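Local coordinates for protein cyclopenase asqI (Emericella nidulans, PDB 5YY3) that catalyses, as a zinc-dependent cyclopenase, the conversion of 4'-methoxycyclopenin into 4'-methoxyviridicatin in the biosynthesis of the aspoquinolone mycotoxins, at residues A[218-223]-A[506-511]; A[553-558]-A[594-599]. All blocks are in the same frame, centred on the assembly; numbering follows the deposited sequence.

Interaction 1. Residues A[218-223]-A[506-511]; sequences HSQMVA and SWIEMD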
ATOM      1  N   HIS A 218     -16.448  25.034  12.908  1.00 25.26           N
ATOM      2  CA  HIS A 218     -15.546  23.932  13.186  1.00 26.29           C
ATOM      3  C   HIS A 218     -16.158  22.569  12.871  1.00 23.46           C
ATOM      4  O   HIS A 218     -15.462  21.683  12.378  1.00 27.00           O
ATOM      5  CB  HIS A 218     -15.079  23.989  14.634  1.00 23.90           C
ATOM      6  CG  HIS A 218     -14.082  25.068  14.878  1.00 26.33           C
ATOM      7  ND1 HIS A 218     -14.447  26.353  15.223  1.00 33.84           N
ATOM      8  CD2 HIS A 218     -12.733  25.075  14.767  1.00 28.94           C
ATOM      9  CE1 HIS A 218     -13.361  27.096  15.346  1.00 36.62           C
ATOM     10  NE2 HIS A 218     -12.308  26.345  15.080  1.00 41.02           N
ATOM     11  N   SER A 219     -17.446  22.390  13.146  1.00 22.92           N
ATOM     12  CA  SER A 219     -18.094  21.118  12.810  1.00 26.00           C
ATOM     13  C   SER A 219     -18.219  20.931  11.306  1.00 26.68           C
ATOM     14  O   SER A 219     -18.151  19.821  10.788  1.00 20.58           O
ATOM     15  CB  SER A 219     -19.480  21.015  13.434  1.00 23.20           C
ATOM     16  OG  SER A 219     -20.107  19.819  13.001  1.00 29.37           O
ATOM     17  N   GLN A 220     -18.408  22.038  10.610  1.00 25.43           N
ATOM     18  CA  GLN A 220     -18.603  21.995   9.181  1.00 23.41           C
ATOM     19  C   GLN A 220     -17.237  21.713   8.501  1.00 28.87           C
ATOM     20  O   GLN A 220     -17.168  20.936   7.535  1.00 23.94           O
ATOM     21  CB  GLN A 220     -19.275  23.306   8.746  1.00 28.88           C
ATOM     22  CG  GLN A 220     -19.879  23.400   7.375  1.00 35.35           C
ATOM     23  CD  GLN A 220     -21.075  22.492   7.101  1.00 25.32           C
ATOM     24  OE1 GLN A 220     -21.492  22.387   5.953  1.00 29.42           O
ATOM     25  NE2 GLN A 220     -21.617  21.838   8.119  1.00 20.35           N
ATOM     26  N   MET A 221     -16.131  22.256   9.024  1.00 24.14           N
ATOM     27  CA  MET A 221     -14.856  21.908   8.387  1.00 27.80           C
ATOM     28  C   MET A 221     -14.434  20.456   8.713  1.00 23.82           C
ATOM     29  O   MET A 221     -13.844  19.791   7.868  1.00 21.22           O
ATOM     30  CB  MET A 221     -13.712  22.912   8.716  1.00 23.03           C
ATOM     31  CG  MET A 221     -13.550  23.456  10.106  1.00 30.86           C
ATOM     32  SD  MET A 221     -12.490  24.960  10.082  1.00 36.22           S
ATOM     33  CE  MET A 221     -13.374  25.890   8.839  1.00 35.27           C
ATOM     34  N   VAL A 222     -14.778  19.947   9.889  1.00 22.62           N
ATOM     35  CA  VAL A 222     -14.569  18.527  10.200  1.00 20.73           C
ATOM     36  C   VAL A 222     -15.366  17.584   9.260  1.00 23.13           C
ATOM     37  O   VAL A 222     -14.818  16.591   8.757  1.00 22.38           O
ATOM     38  CB  VAL A 222     -14.942  18.246  11.672  1.00 20.66           C
ATOM     39  CG1 VAL A 222     -15.161  16.741  11.935  1.00 18.53           C
ATOM     40  CG2 VAL A 222     -13.859  18.822  12.588  1.00 20.50           C
ATOM     41  N   ALA A 223     -16.644  17.880   9.019  1.00 20.34           N
ATOM     42  CA  ALA A 223     -17.433  17.068   8.085  1.00 23.79           C
ATOM     43  C   ALA A 223     -16.799  17.037   6.686  1.00 17.27           C
ATOM     44  O   ALA A 223     -16.725  16.000   6.043  1.00 18.85           O
ATOM     45  CB  ALA A 223     -18.868  17.589   8.007  1.00 23.36           C
ATOM     46  N   SER A 506     -22.656  15.000   9.431  1.00 23.19           N
ATOM     47  CA  SER A 506     -21.889  14.713   8.223  1.00 21.54           C
ATOM     48  C   SER A 506     -22.423  15.487   7.026  1.00 25.41           C
ATOM     49  O   SER A 506     -21.798  15.502   5.960  1.00 23.26           O
ATOM     50  CB  SER A 506     -21.891  13.222   7.920  1.00 25.56           C
ATOM     51  OG  SER A 506     -21.074  12.523   8.851  1.00 27.69           O
ATOM     52  N   TRP A 507     -23.571  16.133   7.195  1.00 20.29           N
ATOM     53  CA  TRP A 507     -24.118  16.909   6.113  1.00 20.58           C
ATOM     54  C   TRP A 507     -23.347  18.206   5.959  1.00 21.27           C
ATOM     55  O   TRP A 507     -23.134  18.942   6.927  1.00 24.16           O
ATOM     56  CB  TRP A 507     -25.611  17.155   6.331  1.00 19.41           C
ATOM     57  CG  TRP A 507     -26.382  15.938   6.003  1.00 17.52           C
ATOM     58  CD1 TRP A 507     -26.693  14.903   6.851  1.00 21.98           C
ATOM     59  CD2 TRP A 507     -26.910  15.577   4.718  1.00 18.52           C
ATOM     60  NE1 TRP A 507     -27.400  13.934   6.175  1.00 20.09           N
ATOM     61  CE2 TRP A 507     -27.547  14.324   4.864  1.00 22.00           C
ATOM     62  CE3 TRP A 507     -26.922  16.199   3.463  1.00 19.71           C
ATOM     63  CZ2 TRP A 507     -28.181  13.679   3.802  1.00 20.32           C
ATOM     64  CZ3 TRP A 507     -27.554  15.550   2.399  1.00 21.99           C
ATOM     65  CH2 TRP A 507     -28.173  14.306   2.579  1.00 21.82           C
ATOM     66  N   ILE A 508     -22.921  18.449   4.726  1.00 21.59           N
ATOM     67  CA  ILE A 508     -22.135  19.614   4.336  1.00 20.48           C
ATOM     68  C   ILE A 508     -23.026  20.688   3.689  1.00 24.41           C
ATOM     69  O   ILE A 508     -23.730  20.404   2.713  1.00 21.90           O
ATOM     70  CB  ILE A 508     -21.050  19.212   3.330  1.00 20.35           C
ATOM     71  CG1 ILE A 508     -20.069  18.214   3.950  1.00 20.08           C
ATOM     72  CG2 ILE A 508     -20.360  20.439   2.759  1.00 18.86           C
ATOM     73  CD1 ILE A 508     -19.097  17.618   2.937  1.00 23.84           C
ATOM     74  N   GLU A 509     -22.995  21.914   4.215  1.00 23.11           N
ATOM     75  CA  GLU A 509     -23.816  22.981   3.669  1.00 23.20           C
ATOM     76  C   GLU A 509     -23.217  23.501   2.373  1.00 22.30           C
ATOM     77  O   GLU A 509     -22.035  23.811   2.310  1.00 25.60           O
ATOM     78  CB  GLU A 509     -23.984  24.131   4.674  1.00 26.90           C
ATOM     79  CG  GLU A 509     -25.098  25.126   4.256  1.00 26.59           C
ATOM     80  CD  GLU A 509     -25.101  26.422   5.057  1.00 32.16           C
ATOM     81  OE1 GLU A 509     -24.300  26.524   6.000  1.00 33.13           O
ATOM     82  OE2 GLU A 509     -25.894  27.349   4.738  1.00 31.66           O
ATOM     83  N   MET A 510     -24.047  23.612   1.340  1.00 23.36           N
ATOM     84  CA  MET A 510     -23.579  24.001   0.016  1.00 18.66           C
ATOM     85  C   MET A 510     -24.199  25.315  -0.457  1.00 21.77           C
ATOM     86  O   MET A 510     -23.635  26.022  -1.308  1.00 22.60           O
ATOM     87  CB  MET A 510     -23.878  22.881  -0.985  1.00 20.31           C
ATOM     88  CG  MET A 510     -23.085  21.591  -0.699  1.00 22.06           C
ATOM     89  SD  MET A 510     -21.296  21.873  -0.819  1.00 20.79           S
ATOM     90  CE  MET A 510     -21.144  22.037  -2.599  1.00 19.54           C
ATOM     91  N   ASP A 511     -25.358  25.655   0.101  1.00 22.05           N
ATOM     92  CA  ASP A 511     -26.045  26.868  -0.329  1.00 25.08           C
ATOM     93  C   ASP A 511     -27.271  27.168   0.510  1.00 24.76           C
ATOM     94  O   ASP A 511     -27.862  26.274   1.129  1.00 22.34           O
ATOM     95  CB  ASP A 511     -26.468  26.768  -1.797  1.00 23.36           C
ATOM     96  CG  ASP A 511     -26.505  28.122  -2.486  1.00 22.66           C
ATOM     97  OD1 ASP A 511     -26.348  29.156  -1.793  1.00 25.36           O
ATOM     98  OD2 ASP A 511     -26.687  28.150  -3.722  1.00 23.10           O
TER

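Interaction 2. Residues A[553-558]-A[594-599]; sequences FRHGWP and HHYHDP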
ATOM      1  N   PHE A 553     -16.671  37.869   1.328  1.00 31.98           N
ATOM      2  CA  PHE A 553     -16.711  36.730   2.242  1.00 27.29           C
ATOM      3  C   PHE A 553     -15.338  36.054   2.302  1.00 28.82           C
ATOM      4  O   PHE A 553     -15.205  34.849   2.063  1.00 30.11           O
ATOM      5  CB  PHE A 553     -17.836  35.762   1.828  1.00 25.65           C
ATOM      6  CG  PHE A 553     -18.294  34.848   2.945  1.00 26.26           C
ATOM      7  CD1 PHE A 553     -17.817  35.023   4.238  1.00 24.27           C
ATOM      8  CD2 PHE A 553     -19.289  33.898   2.729  1.00 23.82           C
ATOM      9  CE1 PHE A 553     -18.248  34.216   5.266  1.00 23.90           C
ATOM     10  CE2 PHE A 553     -19.746  33.096   3.769  1.00 23.87           C
ATOM     11  CZ  PHE A 553     -19.218  33.262   5.042  1.00 26.04           C
ATOM     12  N   ARG A 554     -14.315  36.851   2.617  1.00 27.82           N
ATOM     13  CA  ARG A 554     -12.940  36.365   2.611  1.00 24.02           C
ATOM     14  C   ARG A 554     -12.784  35.154   3.523  1.00 24.50           C
ATOM     15  O   ARG A 554     -12.015  34.243   3.227  1.00 20.62           O
ATOM     16  CB  ARG A 554     -11.971  37.474   3.023  1.00 20.59           C
ATOM     17  CG  ARG A 554     -10.490  37.090   2.949  1.00 27.04           C
ATOM     18  CD  ARG A 554      -9.595  38.216   3.460  1.00 25.61           C
ATOM     19  NE  ARG A 554      -8.247  37.776   3.781  1.00 26.71           N
ATOM     20  CZ  ARG A 554      -7.276  38.594   4.180  1.00 30.12           C
ATOM     21  NH1 ARG A 554      -7.522  39.892   4.318  1.00 29.27           N
ATOM     22  NH2 ARG A 554      -6.059  38.123   4.436  1.00 26.45           N
ATOM     23  N   HIS A 555     -13.531  35.146   4.625  1.00 25.35           N
ATOM     24  CA  HIS A 555     -13.474  34.052   5.599  1.00 25.03           C
ATOM     25  C   HIS A 555     -14.524  32.965   5.340  1.00 24.48           C
ATOM     26  O   HIS A 555     -14.783  32.127   6.200  1.00 25.11           O
ATOM     27  CB  HIS A 555     -13.642  34.592   7.012  1.00 25.31           C
ATOM     28  CG  HIS A 555     -14.897  35.391   7.212  1.00 24.78           C
ATOM     29  ND1 HIS A 555     -15.211  36.487   6.432  1.00 23.53           N
ATOM     30  CD2 HIS A 555     -15.909  35.256   8.097  1.00 24.08           C
ATOM     31  CE1 HIS A 555     -16.362  36.991   6.835  1.00 23.58           C
ATOM     32  NE2 HIS A 555     -16.808  36.266   7.845  1.00 25.90           N
ATOM     33  N   GLY A 556     -15.122  32.972   4.154  1.00 22.03           N
ATOM     34  CA  GLY A 556     -15.979  31.872   3.743  1.00 22.15           C
ATOM     35  C   GLY A 556     -15.199  30.641   3.261  1.00 24.97           C
ATOM     36  O   GLY A 556     -13.965  30.576   3.346  1.00 21.41           O
ATOM     37  N   TRP A 557     -15.924  29.652   2.757  1.00 23.15           N
ATOM     38  CA  TRP A 557     -15.298  28.429   2.276  1.00 23.90           C
ATOM     39  C   TRP A 557     -14.722  28.612   0.859  1.00 23.05           C
ATOM     40  O   TRP A 557     -15.388  29.147  -0.015  1.00 22.97           O
ATOM     41  CB  TRP A 557     -16.303  27.278   2.295  1.00 25.50           C
ATOM     42  CG  TRP A 557     -15.591  25.991   2.201  1.00 26.51           C
ATOM     43  CD1 TRP A 557     -15.549  25.143   1.127  1.00 21.03           C
ATOM     44  CD2 TRP A 557     -14.745  25.430   3.199  1.00 20.67           C
ATOM     45  NE1 TRP A 557     -14.755  24.061   1.420  1.00 24.54           N
ATOM     46  CE2 TRP A 557     -14.237  24.215   2.687  1.00 21.84           C
ATOM     47  CE3 TRP A 557     -14.368  25.826   4.494  1.00 23.01           C
ATOM     48  CZ2 TRP A 557     -13.357  23.397   3.410  1.00 19.39           C
ATOM     49  CZ3 TRP A 557     -13.517  25.005   5.224  1.00 21.36           C
ATOM     50  CH2 TRP A 557     -13.017  23.807   4.676  1.00 23.54           C
ATOM     51  N   PRO A 558     -13.466  28.190   0.642  1.00 25.00           N
ATOM     52  CA  PRO A 558     -12.852  28.378  -0.685  1.00 24.48           C
ATOM     53  C   PRO A 558     -13.663  27.709  -1.823  1.00 23.79           C
ATOM     54  O   PRO A 558     -14.095  26.561  -1.679  1.00 22.56           O
ATOM     55  CB  PRO A 558     -11.471  27.722  -0.527  1.00 20.61           C
ATOM     56  CG  PRO A 558     -11.204  27.730   0.955  1.00 19.38           C
ATOM     57  CD  PRO A 558     -12.536  27.577   1.613  1.00 22.53           C
ATOM     58  N   HIS A 594     -22.026  39.934   9.049  1.00 45.95           N
ATOM     59  CA  HIS A 594     -23.244  39.823   8.249  1.00 46.59           C
ATOM     60  C   HIS A 594     -23.453  38.492   7.501  1.00 47.19           C
ATOM     61  O   HIS A 594     -24.510  38.282   6.894  1.00 46.50           O
ATOM     62  CB  HIS A 594     -23.282  40.970   7.230  1.00 49.96           C
ATOM     63  CG  HIS A 594     -21.966  41.239   6.570  1.00 48.16           C
ATOM     64  ND1 HIS A 594     -20.831  41.586   7.277  1.00 49.02           N
ATOM     65  CD2 HIS A 594     -21.604  41.221   5.265  1.00 47.19           C
ATOM     66  CE1 HIS A 594     -19.829  41.763   6.438  1.00 49.42           C
ATOM     67  NE2 HIS A 594     -20.269  41.553   5.209  1.00 46.69           N
ATOM     68  N   HIS A 595     -22.463  37.601   7.536  1.00 45.04           N
ATOM     69  CA  HIS A 595     -22.547  36.335   6.803  1.00 40.16           C
ATOM     70  C   HIS A 595     -23.133  35.184   7.605  1.00 40.41           C
ATOM     71  O   HIS A 595     -23.413  34.119   7.065  1.00 45.67           O
ATOM     72  CB  HIS A 595     -21.169  35.920   6.309  1.00 36.07           C
ATOM     73  CG  HIS A 595     -20.586  36.861   5.309  1.00 33.68           C
ATOM     74  ND1 HIS A 595     -20.864  36.773   3.962  1.00 32.91           N
ATOM     75  CD2 HIS A 595     -19.743  37.911   5.458  1.00 32.09           C
ATOM     76  CE1 HIS A 595     -20.216  37.736   3.323  1.00 36.85           C
ATOM     77  NE2 HIS A 595     -19.527  38.438   4.209  1.00 33.47           N
ATOM     78  N   TYR A 596     -23.305  35.383   8.898  1.00 46.70           N
ATOM     79  CA  TYR A 596     -23.656  34.267   9.755  1.00 53.53           C
ATOM     80  C   TYR A 596     -25.023  34.517  10.409  1.00 62.33           C
ATOM     81  O   TYR A 596     -25.316  34.014  11.498  1.00 64.89           O
ATOM     82  CB  TYR A 596     -22.535  34.039  10.791  1.00 51.50           C
ATOM     83  CG  TYR A 596     -21.237  33.468  10.196  1.00 46.21           C
ATOM     84  CD1 TYR A 596     -21.260  32.340   9.372  1.00 44.53           C
ATOM     85  CD2 TYR A 596     -19.997  34.059  10.460  1.00 39.44           C
ATOM     86  CE1 TYR A 596     -20.075  31.804   8.821  1.00 41.50           C
ATOM     87  CE2 TYR A 596     -18.810  33.536   9.918  1.00 44.15           C
ATOM     88  CZ  TYR A 596     -18.858  32.406   9.097  1.00 48.19           C
ATOM     89  OH  TYR A 596     -17.699  31.870   8.555  1.00 37.57           O
ATOM     90  N   HIS A 597     -25.863  35.277   9.707  1.00 55.73           N
ATOM     91  CA  HIS A 597     -27.185  35.660  10.196  1.00 57.96           C
ATOM     92  C   HIS A 597     -28.328  34.781   9.670  1.00 57.62           C
ATOM     93  O   HIS A 597     -28.767  34.930   8.533  1.00 56.01           O
ATOM     94  CB  HIS A 597     -27.470  37.115   9.832  1.00 62.19           C
ATOM     95  CG  HIS A 597     -28.922  37.473   9.896  1.00 69.34           C
ATOM     96  ND1 HIS A 597     -29.662  37.374  11.059  1.00 72.00           N
ATOM     97  CD2 HIS A 597     -29.772  37.918   8.944  1.00 66.61           C
ATOM     98  CE1 HIS A 597     -30.906  37.747  10.814  1.00 66.44           C
ATOM     99  NE2 HIS A 597     -31.001  38.084   9.541  1.00 68.02           N
ATOM    100  N   ASP A 598     -28.827  33.887  10.516  1.00 56.31           N
ATOM    101  CA  ASP A 598     -29.889  32.978  10.116  1.00 50.36           C
ATOM    102  C   ASP A 598     -30.904  32.781  11.229  1.00 43.57           C
ATOM    103  O   ASP A 598     -30.572  32.270  12.294  1.00 42.43           O
ATOM    104  CB  ASP A 598     -29.304  31.623   9.704  1.00 48.23           C
ATOM    105  CG  ASP A 598     -30.325  30.715   9.025  1.00 42.91           C
ATOM    106  OD1 ASP A 598     -31.522  30.720   9.409  1.00 43.14           O
ATOM    107  OD2 ASP A 598     -29.915  29.988   8.095  1.00 42.98           O
ATOM    108  N   PRO A 599     -32.161  33.155  10.959  1.00 45.26           N
ATOM    109  CA  PRO A 599     -33.308  32.965  11.857  1.00 46.08           C
ATOM    110  C   PRO A 599     -33.409  31.545  12.445  1.00 45.94           C
ATOM    111  O   PRO A 599     -34.051  31.364  13.485  1.00 45.37           O
ATOM    112  CB  PRO A 599     -34.508  33.243  10.948  1.00 47.64           C
ATOM    113  CG  PRO A 599     -33.989  34.157   9.895  1.00 46.01           C
ATOM    114  CD  PRO A 599     -32.547  33.795   9.686  1.00 47.41           C
TER
HETATM  115  O   HOH W   1     -17.618  40.016   3.209  1.00 34.83           O

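Interaction 1. Residues A[218-223]-A[506-511]
Gln220 reaches from its helix to the backbone of Trp507 and Glu509 and meets it with both ends of its amide. Its OE1 is modelled as accepting a hydrogen bond from Glu509 N, but the 2.3 Å between them is too short for an ordinary bond, leaving the amide's exact position doubtful. On the other branch, NE2 donates a weak, long bond of 3.5 Å to Trp507 O. A side-chain amide thus serves a backbone N-H and a backbone C=O flanking Ile508, much as a residue of an adjacent parallel strand would. The reach depends on a chain that leaves with CG anti to the backbone N (chi1 -166°) and then bends at chi2.

One helical turn on, Ala223 supplies the apolar half of the contact. Its CB points toward the other segment and lies 4.3 Å from Ile508 CG1; the same methyl is 4.1 Å from Ser506 O. Ile508 extends this packing along the helix, touching Arg224 and Thr227.

The helix and the strand 508-511 run almost at right angles, their axes 8.6 Å apart at closest approach. Within the sheet, strand 487-497 pairs with it antiparallel, with a classic beta bulge where Met510 and Asp511 both face Leu493. On the helix side, 210-231 carries the zinc ligand His218 and packs against helix 391-410, so the contact joins the metal-binding helical domain to the immunoglobulin-like sheet.

Interaction 2. Residues A[553-558]-A[594-599]
Phe553 and His595 lie on two irregular segments, their CA atoms 7.4 Å apart, with segment 553-558 folding into a type I beta turn from Phe553 to Gly556 that is closed by the bond from Gly556 N to Phe553 O.

The two side chains run antiparallel alongside one another and form an offset stack, with centroids 3.8 Å apart and planes 7° from parallel. His595 ND1 sits over the centre of the phenyl face, while His595 CB adds a CH-pi contact over that face. Gly556 CA lies 3.5 Å above the plane on the opposite face, so the ring is sandwiched between its own turn and the imidazole. Phe553 reaches this slot with CG anti to its N (chi1 -159°). A water in the plane of the imidazole joins His595 NE2, at 2.7 Å, to the backbone N of Phe553, which donates to it; this bridge helps to fix the rotation of the histidine.

Tyr596 closes the group from another side. The edge of Phe553 is turned toward its face in an offset edge-to-face pair, planes at 72°. Tyr596 CE2 approaches the edge of the His555 ring, 3.8 Å from its CD2, and His555 CE1 is equally near His595 CD2.

Together the four residues make an aromatic cluster between two long loops of the immunoglobulin-like domain. His555 meets Tyr188 and Val192 of helix 180-193, and its side chain lies about 8 Å from those of the zinc ligands His186 and His190, putting the His555 end of the cluster near the metal site of this hemocyanin-like fold.

Both interactions lie at the seam between the zinc-binding helices and the immunoglobulin-like domain, with centres about 13 Å apart. Interaction 1 joins the two domains directly and is the more deeply buried; there a glutamine amide meets backbone polar groups. Interaction 2 is partly buried and is made between two loops of the immunoglobulin-like part, facing the helices, where stacked rings and a water do the work between segments lacking regular structure. Helix 210-231 is common ground: it contributes 218-223 to the first, while its Val213 and Val217 touch Tyr596 of the second. The two contacts also meet where Met221 CE packs 3.7 Å from Trp557 CZ3.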